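Local atomic coordinates of trans-2-enoyl-CoA reductase (Treponema denticola ATCC 35405, PDB entry 4GGO), a protein that catalyses the NADH-dependent reduction of the carbon-carbon double bond of trans-2-enoyl-CoA substrates such as crotonyl-CoA in fatty acid biosynthesis. Residues 171-179 with 287-295; 294-305 with 348-357. All blocks are in the same frame, centred on the assembly; numbering follows the deposited sequence.

Contact 1 of 2, residues 171-179 with 287-295; sequences KTFTGKTVD and VIPVIPLYL
The carbonyl oxygen O of Lys-176 takes a hydrogen bond from the backbone N of Val-290 at 2.8 Å. The donor lies nearly in line with the C=O bond (170° at the oxygen), but the N-H points less directly, at 133°, and CA of Val-290 also comes to 3.1 Å from the same O as a CA-H...O contact. Val-290 is the N-cap residue of helix 291-305, so this bond pins the start of the helix to the strand. Upstream, with CG anti to the backbone N (chi1 173°), the Phe-173 ring lays its CE2 corner 3.5 Å from CB of Pro-289, while CZ meets CG2 of Val-290. That same methyl lies 3.8 Å from CA of Gly-175, where the strand has no side chain to hold it off. Further along, OG1 of Thr-177 is 3.3 Å from CG of Pro-292 in the first turn of the helix. CG1 of Val-178 rests against the backbone of Leu-293, whose CD2 reaches CB of Lys-176. Strand 173-178 pairs antiparallel with strand 185-190 in a two-stranded hairpin. Helix 241-244, which carries the proposed proton donor Tyr-244, touches Phe-173 and Ile-288, and helix 371-380 packs on Val-178 and Pro-292.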
loop_
_atom_site.group_PDB
_atom_site.type_symbol
_atom_site.label_atom_id
_atom_site.label_comp_id
_atom_site.label_asym_id
_atom_site.label_seq_id
_atom_site.Cartn_x
_atom_site.Cartn_y
_atom_site.Cartn_z
ATOM N N LYS A 171 20.166 -20.427 2.122
ATOM C CA LYS A 171 19.539 -21.532 1.403
ATOM C C LYS A 171 18.387 -21.068 0.522
ATOM O O LYS A 171 17.797 -20.012 0.756
ATOM C CB LYS A 171 19.036 -22.594 2.382
ATOM C CG LYS A 171 20.131 -23.358 3.102
ATOM C CD LYS A 171 19.550 -24.515 3.902
ATOM C CE LYS A 171 20.638 -25.303 4.612
ATOM N NZ LYS A 171 21.632 -25.861 3.656
ATOM N N THR A 172 18.072 -21.869 -0.490
ATOM C CA THR A 172 16.937 -21.594 -1.359
ATOM C C THR A 172 15.623 -21.771 -0.601
ATOM O O THR A 172 15.428 -22.762 0.105
ATOM C CB THR A 172 16.949 -22.497 -2.613
ATOM O OG1 THR A 172 15.682 -22.421 -3.278
ATOM C CG2 THR A 172 17.226 -23.944 -2.232
ATOM N N PHE A 173 14.729 -20.799 -0.736
ATOM C CA PHE A 173 13.421 -20.882 -0.100
ATOM C C PHE A 173 12.409 -21.484 -1.063
ATOM O O PHE A 173 12.137 -20.925 -2.125
ATOM C CB PHE A 173 12.955 -19.505 0.376
ATOM C CG PHE A 173 11.547 -19.489 0.899
ATOM C CD1 PHE A 173 11.198 -20.240 2.008
ATOM C CD2 PHE A 173 10.576 -18.715 0.287
ATOM C CE1 PHE A 173 9.904 -20.227 2.494
ATOM C CE2 PHE A 173 9.281 -18.696 0.768
ATOM C CZ PHE A 173 8.943 -19.453 1.873
ATOM N N THR A 174 11.857 -22.630 -0.685
ATOM C CA THR A 174 10.924 -23.350 -1.537
ATOM C C THR A 174 9.620 -23.618 -0.798
ATOM O O THR A 174 9.627 -24.036 0.360
ATOM C CB THR A 174 11.527 -24.690 -2.011
ATOM O OG1 THR A 174 12.730 -24.436 -2.749
ATOM C CG2 THR A 174 10.546 -25.444 -2.896
ATOM N N GLY A 175 8.503 -23.365 -1.471
ATOM C CA GLY A 175 7.199 -23.621 -0.895
ATOM C C GLY A 175 6.122 -23.777 -1.946
ATOM O O GLY A 175 6.339 -23.482 -3.122
ATOM N N LYS A 176 4.955 -24.245 -1.522
ATOM C CA LYS A 176 3.812 -24.358 -2.416
ATOM C C LYS A 176 3.323 -22.983 -2.856
ATOM O O LYS A 176 3.701 -21.968 -2.280
ATOM C CB LYS A 176 2.676 -25.130 -1.740
ATOM C CG LYS A 176 2.990 -26.599 -1.487
ATOM C CD LYS A 176 1.725 -27.437 -1.310
ATOM C CE LYS A 176 1.147 -27.331 0.094
ATOM N NZ LYS A 176 -0.009 -28.264 0.264
ATOM N N THR A 177 2.500 -22.960 -3.897
ATOM C CA THR A 177 1.847 -21.737 -4.346
ATOM C C THR A 177 0.630 -22.138 -5.161
ATOM O O THR A 177 0.435 -23.317 -5.450
ATOM C CB THR A 177 2.772 -20.848 -5.203
ATOM O OG1 THR A 177 2.132 -19.590 -5.451
ATOM C CG2 THR A 177 3.080 -21.518 -6.533
ATOM N N VAL A 178 -0.190 -21.165 -5.535
ATOM C CA VAL A 178 -1.391 -21.466 -6.298
ATOM C C VAL A 178 -1.677 -20.379 -7.328
ATOM O O VAL A 178 -1.487 -19.190 -7.066
ATOM C CB VAL A 178 -2.616 -21.687 -5.366
ATOM C CG1 VAL A 178 -2.999 -20.397 -4.650
ATOM C CG2 VAL A 178 -3.797 -22.248 -6.145
ATOM N N ASP A 179 -2.091 -20.799 -8.518
ATOM C CA ASP A 179 -2.538 -19.867 -9.540
ATOM C C ASP A 179 -4.041 -19.711 -9.368
ATOM O O ASP A 179 -4.800 -20.628 -9.677
ATOM C CB ASP A 179 -2.197 -20.396 -10.936
ATOM C CG ASP A 179 -2.465 -19.380 -12.036
ATOM O OD1 ASP A 179 -3.572 -18.801 -12.075
ATOM O OD2 ASP A 179 -1.562 -19.159 -12.870
ATOM N N VAL A 287 5.168 -14.160 -7.713
ATOM C CA VAL A 287 6.484 -14.789 -7.812
ATOM C C VAL A 287 7.050 -15.206 -6.456
ATOM O O VAL A 287 8.084 -15.869 -6.387
ATOM C CB VAL A 287 7.500 -13.875 -8.527
ATOM C CG1 VAL A 287 7.060 -13.613 -9.959
ATOM C CG2 VAL A 287 7.672 -12.571 -7.766
ATOM N N ILE A 288 6.371 -14.820 -5.382
ATOM C CA ILE A 288 6.818 -15.171 -4.041
ATOM C C ILE A 288 6.256 -16.523 -3.619
ATOM O O ILE A 288 5.045 -16.732 -3.665
ATOM C CB ILE A 288 6.383 -14.121 -3.007
ATOM C CG1 ILE A 288 6.815 -12.721 -3.441
ATOM C CG2 ILE A 288 6.961 -14.452 -1.645
ATOM C CD1 ILE A 288 6.342 -11.623 -2.504
ATOM N N PRO A 289 7.136 -17.451 -3.212
ATOM C CA PRO A 289 6.689 -18.765 -2.737
ATOM C C PRO A 289 5.808 -18.638 -1.498
ATOM O O PRO A 289 6.050 -17.754 -0.678
ATOM C CB PRO A 289 8.000 -19.477 -2.386
ATOM C CG PRO A 289 9.045 -18.770 -3.189
ATOM C CD PRO A 289 8.604 -17.341 -3.237
ATOM N N VAL A 290 4.799 -19.503 -1.398
ATOM C CA VAL A 290 3.866 -19.561 -0.265
ATOM C C VAL A 290 2.808 -18.447 -0.253
ATOM O O VAL A 290 1.628 -18.719 -0.026
ATOM C CB VAL A 290 4.587 -19.646 1.108
ATOM C CG1 VAL A 290 3.575 -19.760 2.241
ATOM C CG2 VAL A 290 5.550 -20.825 1.131
ATOM N N ILE A 291 3.230 -17.213 -0.514
ATOM C CA ILE A 291 2.357 -16.037 -0.391
ATOM C C ILE A 291 0.953 -16.130 -1.024
ATOM O O ILE A 291 -0.036 -15.836 -0.351
ATOM C CB ILE A 291 3.080 -14.730 -0.826
ATOM C CG1 ILE A 291 4.016 -14.255 0.283
ATOM C CG2 ILE A 291 2.077 -13.634 -1.156
ATOM C CD1 ILE A 291 3.314 -13.955 1.590
ATOM N N PRO A 292 0.852 -16.542 -2.302
ATOM C CA PRO A 292 -0.492 -16.605 -2.892
ATOM C C PRO A 292 -1.388 -17.643 -2.220
ATOM O O PRO A 292 -2.589 -17.411 -2.081
ATOM C CB PRO A 292 -0.217 -17.015 -4.344
ATOM C CG PRO A 292 1.185 -16.588 -4.595
ATOM C CD PRO A 292 1.891 -16.845 -3.303
ATOM N N LEU A 293 -0.809 -18.768 -1.813
ATOM C CA LEU A 293 -1.565 -19.810 -1.128
ATOM C C LEU A 293 -1.950 -19.359 0.275
ATOM O O LEU A 293 -3.054 -19.629 0.744
ATOM C CB LEU A 293 -0.760 -21.108 -1.055
ATOM C CG LEU A 293 -1.421 -22.249 -0.277
ATOM C CD1 LEU A 293 -2.754 -22.628 -0.907
ATOM C CD2 LEU A 293 -0.502 -23.456 -0.193
ATOM N N TYR A 294 -1.027 -18.676 0.943
ATOM C CA TYR A 294 -1.280 -18.140 2.272
ATOM C C TYR A 294 -2.409 -17.113 2.254
ATOM O O TYR A 294 -3.347 -17.200 3.048
ATOM C CB TYR A 294 -0.010 -17.512 2.848
ATOM C CG TYR A 294 -0.257 -16.670 4.078
ATOM C CD1 TYR A 294 -0.617 -17.259 5.284
ATOM C CD2 TYR A 294 -0.126 -15.288 4.038
ATOM C CE1 TYR A 294 -0.844 -16.498 6.414
ATOM C CE2 TYR A 294 -0.352 -14.515 5.165
ATOM C CZ TYR A 294 -0.712 -15.127 6.350
ATOM O OH TYR A 294 -0.937 -14.369 7.476
ATOM N N LEU A 295 -2.312 -16.148 1.342
ATOM C CA LEU A 295 -3.312 -15.088 1.223
ATOM C C LEU A 295 -4.693 -15.635 0.885
ATOM O O LEU A 295 -5.689 -15.210 1.464
ATOM C CB LEU A 295 -2.890 -14.062 0.170
ATOM C CG LEU A 295 -1.713 -13.157 0.535
ATOM C CD1 LEU A 295 -1.360 -12.253 -0.630
ATOM C CD2 LEU A 295 -2.034 -12.338 1.773
#

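Contact 2 of 2, residues 294-305 with 348-357; sequences YLASLFKVMKEK and DVQKAVSALM
Helices 291-305 and 347-359 pack against each other through interlocking valines, their short segments 9.1 Å apart at closest approach and inclined at 127° between N-to-C directions. Val-301 enters helix 347-359 as a knob among Val-349, Ala-352, Val-353 and Leu-356: its CG1 lies 3.7 Å from CB of Ala-352, and its CG2 touches CG2 of Val-353 and CD2 of Leu-356. Val-353 returns the fit among Tyr-294, Ser-297, Leu-298 and Val-301, setting its CG1, the methyl anti to the backbone N, 3.6 Å from CD1 of Tyr-294. The third knob, Val-349, meets CD1 of Leu-298 and CG of Met-302 with CG1, and CD of Lys-305 with CG2. This reciprocal knobs-into-holes packing joins the catalytic region to a helix within the sequence family named enoyl reductase FAD-binding domain.

Polar groups border the apolar seam beside Val-353 and at its Lys-305 end. The Gln-350 side chain starts away from the other helix, but a bend at chi2 (-60°) brings its amide back to Tyr-294. There NE2 donates to OH at 3.0 Å in a fairly straight bond (162°), entering at the ring edge and in the ring plane, with OH close to the amide plane of Gln-350. Glu-344 ties the pair down from outside: its OE2 is hydrogen-bonded to OH of Tyr-294, and its backbone O accepts from NE2 of Gln-350. The side chain of Tyr-294 also touches Tyr-234, a substrate-binding residue. SD of Met-357 sits at the edge of the Tyr-294 ring, near its plane. At the more solvent-exposed end, Lys-305 bends at chi4 to bring NZ within 3.2 Å of OD2 of Asp-348, a salt bridge whose hydrogen bond is weak.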
loop_
_atom_site.group_PDB
_atom_site.type_symbol
_atom_site.label_atom_id
_atom_site.label_comp_id
_atom_site.label_asym_id
_atom_site.label_seq_id
_atom_site.Cartn_x
_atom_site.Cartn_y
_atom_site.Cartn_z
ATOM N N TYR A 294 -1.027 -18.676 0.943
ATOM C CA TYR A 294 -1.280 -18.140 2.272
ATOM C C TYR A 294 -2.409 -17.113 2.254
ATOM O O TYR A 294 -3.347 -17.200 3.048
ATOM C CB TYR A 294 -0.010 -17.512 2.848
ATOM C CG TYR A 294 -0.257 -16.670 4.078
ATOM C CD1 TYR A 294 -0.617 -17.259 5.284
ATOM C CD2 TYR A 294 -0.126 -15.288 4.038
ATOM C CE1 TYR A 294 -0.844 -16.498 6.414
ATOM C CE2 TYR A 294 -0.352 -14.515 5.165
ATOM C CZ TYR A 294 -0.712 -15.127 6.350
ATOM O OH TYR A 294 -0.937 -14.369 7.476
ATOM N N LEU A 295 -2.312 -16.148 1.342
ATOM C CA LEU A 295 -3.312 -15.088 1.223
ATOM C C LEU A 295 -4.693 -15.635 0.885
ATOM O O LEU A 295 -5.689 -15.210 1.464
ATOM C CB LEU A 295 -2.890 -14.062 0.170
ATOM C CG LEU A 295 -1.713 -13.157 0.535
ATOM C CD1 LEU A 295 -1.360 -12.253 -0.630
ATOM C CD2 LEU A 295 -2.034 -12.338 1.773
ATOM N N ALA A 296 -4.747 -16.571 -0.057
ATOM C CA ALA A 296 -6.007 -17.208 -0.429
ATOM C C ALA A 296 -6.622 -17.924 0.770
ATOM O O ALA A 296 -7.837 -17.898 0.969
ATOM C CB ALA A 296 -5.793 -18.178 -1.580
ATOM N N SER A 297 -5.771 -18.558 1.568
ATOM C CA SER A 297 -6.218 -19.243 2.771
ATOM C C SER A 297 -6.589 -18.235 3.852
ATOM O O SER A 297 -7.560 -18.428 4.583
ATOM C CB SER A 297 -5.130 -20.187 3.282
ATOM O OG SER A 297 -4.739 -21.099 2.270
ATOM N N LEU A 298 -5.810 -17.161 3.944
ATOM C CA LEU A 298 -6.048 -16.108 4.926
ATOM C C LEU A 298 -7.377 -15.416 4.663
ATOM O O LEU A 298 -8.151 -15.174 5.589
ATOM C CB LEU A 298 -4.915 -15.079 4.901
ATOM C CG LEU A 298 -4.980 -13.971 5.955
ATOM C CD1 LEU A 298 -4.703 -14.537 7.342
ATOM C CD2 LEU A 298 -4.006 -12.848 5.625
ATOM N N PHE A 299 -7.636 -15.098 3.397
ATOM C CA PHE A 299 -8.889 -14.457 3.007
ATOM C C PHE A 299 -10.069 -15.347 3.386
ATOM O O PHE A 299 -11.084 -14.872 3.894
ATOM C CB PHE A 299 -8.920 -14.174 1.502
ATOM C CG PHE A 299 -7.913 -13.149 1.043
ATOM C CD1 PHE A 299 -7.188 -12.400 1.955
ATOM C CD2 PHE A 299 -7.704 -12.931 -0.309
ATOM C CE1 PHE A 299 -6.265 -11.460 1.528
ATOM C CE2 PHE A 299 -6.784 -11.991 -0.743
ATOM C CZ PHE A 299 -6.066 -11.255 0.179
ATOM N N LYS A 300 -9.922 -16.644 3.139
ATOM C CA LYS A 300 -10.965 -17.614 3.447
ATOM C C LYS A 300 -11.270 -17.648 4.942
ATOM O O LYS A 300 -12.425 -17.542 5.356
ATOM C CB LYS A 300 -10.545 -19.004 2.973
ATOM C CG LYS A 300 -11.611 -20.071 3.158
ATOM C CD LYS A 300 -12.822 -19.783 2.287
ATOM C CE LYS A 300 -13.759 -20.977 2.231
ATOM N NZ LYS A 300 -14.890 -20.748 1.289
ATOM N N VAL A 301 -10.223 -17.793 5.745
ATOM C CA VAL A 301 -10.362 -17.876 7.192
ATOM C C VAL A 301 -10.928 -16.590 7.793
ATOM O O VAL A 301 -11.853 -16.629 8.606
ATOM C CB VAL A 301 -9.010 -18.207 7.860
ATOM C CG1 VAL A 301 -9.112 -18.087 9.370
ATOM C CG2 VAL A 301 -8.547 -19.604 7.461
ATOM N N MET A 302 -10.377 -15.450 7.385
ATOM C CA MET A 302 -10.765 -14.175 7.980
ATOM C C MET A 302 -12.166 -13.716 7.569
ATOM O O MET A 302 -12.857 -13.051 8.341
ATOM C CB MET A 302 -9.714 -13.097 7.695
ATOM C CG MET A 302 -8.349 -13.431 8.285
ATOM S SD MET A 302 -7.151 -12.088 8.204
ATOM C CE MET A 302 -7.736 -11.025 9.523
ATOM N N LYS A 303 -12.590 -14.081 6.363
ATOM C CA LYS A 303 -13.946 -13.767 5.925
ATOM C C LYS A 303 -14.970 -14.596 6.697
ATOM O O LYS A 303 -16.063 -14.119 7.001
ATOM C CB LYS A 303 -14.105 -13.971 4.416
ATOM C CG LYS A 303 -13.490 -12.855 3.580
ATOM C CD LYS A 303 -13.580 -13.142 2.087
ATOM C CE LYS A 303 -12.987 -11.998 1.277
ATOM N NZ LYS A 303 -13.091 -12.228 -0.190
ATOM N N GLU A 304 -14.606 -15.834 7.020
ATOM C CA GLU A 304 -15.471 -16.695 7.820
ATOM C C GLU A 304 -15.531 -16.228 9.274
ATOM O O GLU A 304 -16.571 -16.326 9.922
ATOM C CB GLU A 304 -15.011 -18.156 7.751
ATOM C CG GLU A 304 -15.246 -18.817 6.402
ATOM C CD GLU A 304 -15.001 -20.313 6.432
ATOM O OE1 GLU A 304 -14.687 -20.848 7.517
ATOM O OE2 GLU A 304 -15.125 -20.956 5.368
ATOM N N LYS A 305 -14.412 -15.715 9.776
ATOM C CA LYS A 305 -14.339 -15.243 11.156
ATOM C C LYS A 305 -14.951 -13.855 11.318
ATOM O O LYS A 305 -15.413 -13.492 12.399
ATOM C CB LYS A 305 -12.890 -15.242 11.650
ATOM C CG LYS A 305 -12.309 -16.628 11.880
ATOM C CD LYS A 305 -10.908 -16.543 12.466
ATOM C CE LYS A 305 -10.377 -17.919 12.838
ATOM N NZ LYS A 305 -11.162 -18.543 13.939
ATOM N N ASP A 348 -5.631 -17.710 16.693
ATOM C CA ASP A 348 -6.757 -18.472 16.167
ATOM C C ASP A 348 -6.828 -18.380 14.642
ATOM O O ASP A 348 -7.220 -19.334 13.969
ATOM C CB ASP A 348 -8.069 -18.023 16.819
ATOM C CG ASP A 348 -8.484 -16.621 16.408
ATOM O OD1 ASP A 348 -7.809 -15.649 16.813
ATOM O OD2 ASP A 348 -9.498 -16.492 15.691
ATOM N N VAL A 349 -6.432 -17.232 14.102
ATOM C CA VAL A 349 -6.383 -17.057 12.658
ATOM C C VAL A 349 -5.250 -17.875 12.042
ATOM O O VAL A 349 -5.469 -18.638 11.104
ATOM C CB VAL A 349 -6.227 -15.573 12.263
ATOM C CG1 VAL A 349 -5.931 -15.444 10.769
ATOM C CG2 VAL A 349 -7.477 -14.786 12.636
ATOM N N GLN A 350 -4.045 -17.721 12.584
ATOM C CA GLN A 350 -2.860 -18.380 12.036
ATOM C C GLN A 350 -2.928 -19.905 12.105
ATOM O O GLN A 350 -2.449 -20.595 11.207
ATOM C CB GLN A 350 -1.592 -17.871 12.730
ATOM C CG GLN A 350 -1.208 -16.449 12.341
ATOM C CD GLN A 350 -0.939 -16.305 10.855
ATOM O OE1 GLN A 350 -0.170 -17.071 10.273
ATOM N NE2 GLN A 350 -1.584 -15.326 10.229
ATOM N N LYS A 351 -3.525 -20.431 13.169
ATOM C CA LYS A 351 -3.669 -21.874 13.297
ATOM C C LYS A 351 -4.680 -22.418 12.293
ATOM O O LYS A 351 -4.493 -23.496 11.732
ATOM C CB LYS A 351 -4.043 -22.258 14.730
ATOM C CG LYS A 351 -2.890 -22.104 15.708
ATOM C CD LYS A 351 -3.175 -22.798 17.028
ATOM C CE LYS A 351 -4.366 -22.177 17.732
ATOM N NZ LYS A 351 -4.541 -22.737 19.099
ATOM N N ALA A 352 -5.743 -21.657 12.057
ATOM C CA ALA A 352 -6.747 -22.039 11.072
ATOM C C ALA A 352 -6.172 -21.987 9.656
ATOM O O ALA A 352 -6.465 -22.846 8.824
ATOM C CB ALA A 352 -7.968 -21.143 11.186
ATOM N N VAL A 353 -5.352 -20.974 9.388
ATOM C CA VAL A 353 -4.718 -20.831 8.082
ATOM C C VAL A 353 -3.709 -21.950 7.835
ATOM O O VAL A 353 -3.668 -22.531 6.750
ATOM C CB VAL A 353 -4.020 -19.462 7.933
ATOM C CG1 VAL A 353 -3.210 -19.412 6.644
ATOM C CG2 VAL A 353 -5.043 -18.336 7.968
ATOM N N SER A 354 -2.902 -22.249 8.849
ATOM C CA SER A 354 -1.888 -23.294 8.747
ATOM C C SER A 354 -2.510 -24.665 8.501
ATOM O O SER A 354 -2.007 -25.445 7.693
ATOM C CB SER A 354 -1.019 -23.331 10.006
ATOM O OG SER A 354 -0.187 -22.187 10.081
ATOM N N ALA A 355 -3.602 -24.954 9.201
ATOM C CA ALA A 355 -4.306 -26.216 9.017
ATOM C C ALA A 355 -4.911 -26.283 7.619
ATOM O O ALA A 355 -4.912 -27.335 6.981
ATOM C CB ALA A 355 -5.387 -26.386 10.074
ATOM N N LEU A 356 -5.411 -25.146 7.148
ATOM C CA LEU A 356 -6.047 -25.067 5.840
ATOM C C LEU A 356 -5.047 -25.290 4.708
ATOM O O LEU A 356 -5.341 -25.998 3.744
ATOM C CB LEU A 356 -6.748 -23.717 5.671
ATOM C CG LEU A 356 -7.657 -23.553 4.453
ATOM C CD1 LEU A 356 -8.685 -24.672 4.401
ATOM C CD2 LEU A 356 -8.344 -22.194 4.482
ATOM N N MET A 357 -3.864 -24.694 4.834
ATOM C CA MET A 357 -2.834 -24.811 3.804
ATOM C C MET A 357 -2.355 -26.251 3.611
ATOM O O MET A 357 -1.956 -26.637 2.513
ATOM C CB MET A 357 -1.647 -23.893 4.112
ATOM C CG MET A 357 -1.950 -22.407 3.970
ATOM S SD MET A 357 -0.478 -21.364 4.057
ATOM C CE MET A 357 -0.023 -21.543 5.780
#

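In the fold
Both contacts use helix 291-305: contact 1 engages its N-terminal turn, and contact 2 begins where that turn ends, with Tyr-294 and Leu-295 belonging to both. Their centres are 15 Å apart, on the same side of the chain's centre, and along the sequence contact 1 closes before contact 2 opens. They also touch directly, through a weak hydrogen bond from NZ of Lys-176 to O of Met-357 and through Leu-293 against Met-357. The helix thus connects strand 173-178, which belongs to a separate two-stranded antiparallel sheet and not to the seven-stranded parallel sheet of the Rossmann-type fold, with helix 347-359. The loop leading into the helix and its first turn lie close to the probable active site.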